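Local atomic coordinates of telomerase reverse transcriptase (Takifugu rubripes, PDB entry 4LMO), a protein that serves as the catalytic reverse transcriptase subunit of telomerase, extending chromosome ends from an RNA template, with this chain covering its RNA-binding domain. Residues A219-T224 / F235-V240. Sequence-based numbering, arbitrary orientation.
Sequences ACFYAT and FYRQEV
The ring of F221 takes the carbonyl oxygen of Y236 at its edge, near the ring plane, while its CE1 lies 3.8 Å from CD of R237. The arginine meets the ring through its CG and CD methylenes, and its guanidinium plane stands 82° from that of the ring. The Y236 ring receives its neighbours edge-on: O of Y222 and CG2 of T224 both lie near its plane, the methyl 4.1 Å from CE2. On the A223 side of the sheet, CB of A223 comes obliquely to the F235 ring, 3.7 Å from CD2. With CG of F235 beside its backbone N (chi1 -67°), the ring reaches across to that methyl. These residues form a two-stranded antiparallel beta hairpin linking helix 191-220 to helix 238-251 in the RNA-binding domain. Y222 and Y236 are a hydrogen-bonded pair: Y222 N gives to Y236 O at 2.7 Å, nearly head-on to the carbonyl, and Y236 N returns a bond to Y222 O at 3.0 Å. Where the second strand turns into helix, Q238 N donates to C220 O at 2.9 Å. A water lies 2.8 Å from that same C220 O and accepts from R237 NE, joining the end of the first helix to the N-cap residue of the next. R237 bends at chi2 and chi3 toward E239 in a long salt bridge, while its NH1 bonds to C96 O.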
ATOM      1  N   ALA A 219       6.487  -4.174   2.392  1.00 29.64           N
ATOM      2  CA  ALA A 219       7.640  -4.168   1.496  1.00 29.94           C
ATOM      3  C   ALA A 219       8.861  -3.451   2.081  1.00 30.63           C
ATOM      4  O   ALA A 219       9.965  -4.003   2.090  1.00 30.70           O
ATOM      5  CB  ALA A 219       7.258  -3.570   0.149  1.00 30.13           C
ATOM      6  N   CYS A 220       8.651  -2.234   2.584  1.00 30.69           N
ATOM      7  CA  CYS A 220       9.746  -1.341   2.975  1.00 31.60           C
ATOM      8  C   CYS A 220      10.275  -1.551   4.390  1.00 31.74           C
ATOM      9  O   CYS A 220      11.363  -1.082   4.722  1.00 31.82           O
ATOM     10  CB  CYS A 220       9.318   0.119   2.808  1.00 31.72           C
ATOM     11  SG  CYS A 220       8.775   0.527   1.138  1.00 32.84           S
ATOM     12  N   PHE A 221       9.506  -2.247   5.220  1.00 31.86           N
ATOM     13  CA  PHE A 221       9.869  -2.429   6.617  1.00 32.53           C
ATOM     14  C   PHE A 221       9.787  -3.888   7.042  1.00 34.04           C
ATOM     15  O   PHE A 221       9.182  -4.714   6.353  1.00 34.20           O
ATOM     16  CB  PHE A 221       8.958  -1.586   7.519  1.00 31.64           C
ATOM     17  CG  PHE A 221       9.036  -0.107   7.258  1.00 31.10           C
ATOM     18  CD1 PHE A 221       9.972   0.681   7.919  1.00 31.51           C
ATOM     19  CD2 PHE A 221       8.166   0.501   6.358  1.00 30.81           C
ATOM     20  CE1 PHE A 221      10.047   2.047   7.678  1.00 31.76           C
ATOM     21  CE2 PHE A 221       8.234   1.864   6.113  1.00 31.00           C
ATOM     22  CZ  PHE A 221       9.174   2.639   6.776  1.00 31.48           C
ATOM     23  N   TYR A 222      10.409  -4.199   8.175  1.00 35.60           N
ATOM     24  CA  TYR A 222      10.152  -5.452   8.863  1.00 37.38           C
ATOM     25  C   TYR A 222       9.894  -5.166  10.334  1.00 38.54           C
ATOM     26  O   TYR A 222      10.747  -4.613  11.030  1.00 39.53           O
ATOM     27  CB  TYR A 222      11.304  -6.449   8.698  1.00 37.92           C
ATOM     28  CG  TYR A 222      10.995  -7.811   9.288  1.00 38.44           C
ATOM     29  CD1 TYR A 222      10.421  -8.815   8.510  1.00 38.60           C
ATOM     30  CD2 TYR A 222      11.252  -8.087  10.631  1.00 38.69           C
ATOM     31  CE1 TYR A 222      10.126 -10.057   9.048  1.00 38.87           C
ATOM     32  CE2 TYR A 222      10.959  -9.328  11.178  1.00 39.24           C
ATOM     33  CZ  TYR A 222      10.400 -10.308  10.383  1.00 39.69           C
ATOM     34  OH  TYR A 222      10.113 -11.543  10.927  1.00 40.66           O
ATOM     35  N   ALA A 223       8.708  -5.539  10.795  1.00 40.23           N
ATOM     36  CA  ALA A 223       8.341  -5.361  12.191  1.00 42.62           C
ATOM     37  C   ALA A 223       8.661  -6.610  13.001  1.00 44.80           C
ATOM     38  O   ALA A 223       8.434  -7.731  12.544  1.00 45.20           O
ATOM     39  CB  ALA A 223       6.869  -5.001  12.314  1.00 41.73           C
ATOM     40  N   THR A 224       9.198  -6.397  14.199  1.00 48.37           N
ATOM     41  CA  THR A 224       9.510  -7.477  15.134  1.00 51.59           C
ATOM     42  C   THR A 224       9.024  -7.116  16.543  1.00 54.35           C
ATOM     43  O   THR A 224       8.875  -5.937  16.871  1.00 53.31           O
ATOM     44  CB  THR A 224      11.018  -7.827  15.124  1.00 52.21           C
ATOM     45  OG1 THR A 224      11.247  -9.007  15.902  1.00 53.25           O
ATOM     46  CG2 THR A 224      11.868  -6.680  15.674  1.00 52.31           C
ATOM     47  N   PHE A 235       9.502  -1.178  14.027  1.00 41.65           N
ATOM     48  CA  PHE A 235       9.599  -1.222  12.569  1.00 39.48           C
ATOM     49  C   PHE A 235      11.013  -0.882  12.114  1.00 38.52           C
ATOM     50  O   PHE A 235      11.481   0.233  12.334  1.00 38.52           O
ATOM     51  CB  PHE A 235       8.644  -0.215  11.926  1.00 39.38           C
ATOM     52  CG  PHE A 235       7.193  -0.533  12.115  1.00 39.79           C
ATOM     53  CD1 PHE A 235       6.459   0.092  13.115  1.00 40.45           C
ATOM     54  CD2 PHE A 235       6.548  -1.436  11.275  1.00 39.69           C
ATOM     55  CE1 PHE A 235       5.112  -0.186  13.286  1.00 40.62           C
ATOM     56  CE2 PHE A 235       5.203  -1.721  11.441  1.00 40.19           C
ATOM     57  CZ  PHE A 235       4.484  -1.095  12.448  1.00 40.66           C
ATOM     58  N   TYR A 236      11.686  -1.832  11.475  1.00 37.09           N
ATOM     59  CA  TYR A 236      12.983  -1.560  10.864  1.00 36.72           C
ATOM     60  C   TYR A 236      12.835  -1.418   9.355  1.00 35.97           C
ATOM     61  O   TYR A 236      12.171  -2.236   8.720  1.00 35.84           O
ATOM     62  CB  TYR A 236      13.981  -2.682  11.168  1.00 36.59           C
ATOM     63  CG  TYR A 236      14.481  -2.723  12.594  1.00 36.92           C
ATOM     64  CD1 TYR A 236      15.654  -2.068  12.964  1.00 37.18           C
ATOM     65  CD2 TYR A 236      13.785  -3.433  13.573  1.00 36.69           C
ATOM     66  CE1 TYR A 236      16.115  -2.111  14.273  1.00 37.43           C
ATOM     67  CE2 TYR A 236      14.236  -3.481  14.882  1.00 36.91           C
ATOM     68  CZ  TYR A 236      15.399  -2.821  15.226  1.00 37.51           C
ATOM     69  OH  TYR A 236      15.841  -2.875  16.528  1.00 38.07           O
ATOM     70  N   ARG A 237      13.448  -0.383   8.786  1.00 35.76           N
ATOM     71  CA  ARG A 237      13.639  -0.315   7.337  1.00 35.66           C
ATOM     72  C   ARG A 237      14.265  -1.642   6.922  1.00 35.99           C
ATOM     73  O   ARG A 237      15.224  -2.098   7.557  1.00 36.51           O
ATOM     74  CB  ARG A 237      14.576   0.833   6.963  1.00 35.58           C
ATOM     75  CG  ARG A 237      14.018   2.236   7.170  1.00 35.49           C
ATOM     76  CD  ARG A 237      13.303   2.764   5.935  1.00 34.90           C
ATOM     77  NE  ARG A 237      14.127   2.664   4.730  1.00 35.27           N
ATOM     78  CZ  ARG A 237      14.842   3.656   4.206  1.00 35.83           C
ATOM     79  NH1 ARG A 237      14.848   4.859   4.766  1.00 35.85           N
ATOM     80  NH2 ARG A 237      15.551   3.441   3.106  1.00 36.46           N
ATOM     81  N   GLN A 238      13.727  -2.267   5.878  1.00 35.78           N
ATOM     82  CA  GLN A 238      14.145  -3.625   5.515  1.00 36.26           C
ATOM     83  C   GLN A 238      15.653  -3.737   5.249  1.00 36.25           C
ATOM     84  O   GLN A 238      16.238  -4.803   5.439  1.00 36.62           O
ATOM     85  CB  GLN A 238      13.310  -4.188   4.349  1.00 36.79           C
ATOM     86  CG  GLN A 238      14.044  -4.364   3.025  1.00 38.22           C
ATOM     87  CD  GLN A 238      13.862  -3.197   2.081  1.00 39.46           C
ATOM     88  OE1 GLN A 238      12.855  -2.488   2.138  1.00 40.18           O
ATOM     89  NE2 GLN A 238      14.831  -2.997   1.196  1.00 39.61           N
ATOM     90  N   GLU A 239      16.268  -2.630   4.831  1.00 36.19           N
ATOM     91  CA  GLU A 239      17.717  -2.562   4.620  1.00 36.64           C
ATOM     92  C   GLU A 239      18.479  -2.745   5.931  1.00 36.43           C
ATOM     93  O   GLU A 239      19.478  -3.466   5.976  1.00 36.68           O
ATOM     94  CB  GLU A 239      18.124  -1.233   3.971  1.00 37.08           C
ATOM     95  CG  GLU A 239      17.566  -0.994   2.575  1.00 37.36           C
ATOM     96  CD  GLU A 239      16.237  -0.258   2.578  1.00 37.73           C
ATOM     97  OE1 GLU A 239      15.506  -0.318   3.595  1.00 37.25           O
ATOM     98  OE2 GLU A 239      15.921   0.385   1.553  1.00 38.01           O
ATOM     99  N   VAL A 240      18.001  -2.090   6.988  1.00 35.70           N
ATOM    100  CA  VAL A 240      18.608  -2.208   8.316  1.00 35.95           C
ATOM    101  C   VAL A 240      18.351  -3.604   8.883  1.00 35.71           C
ATOM    102  O   VAL A 240      19.207  -4.169   9.570  1.00 36.32           O
ATOM    103  CB  VAL A 240      18.090  -1.140   9.306  1.00 35.57           C
ATOM    104  CG1 VAL A 240      19.042  -1.005  10.485  1.00 36.01           C
ATOM    105  CG2 VAL A 240      17.923   0.206   8.622  1.00 35.38           C
TER
HETATM  106  O   HOH W   1      12.913   0.573   3.112  1.00 33.47           O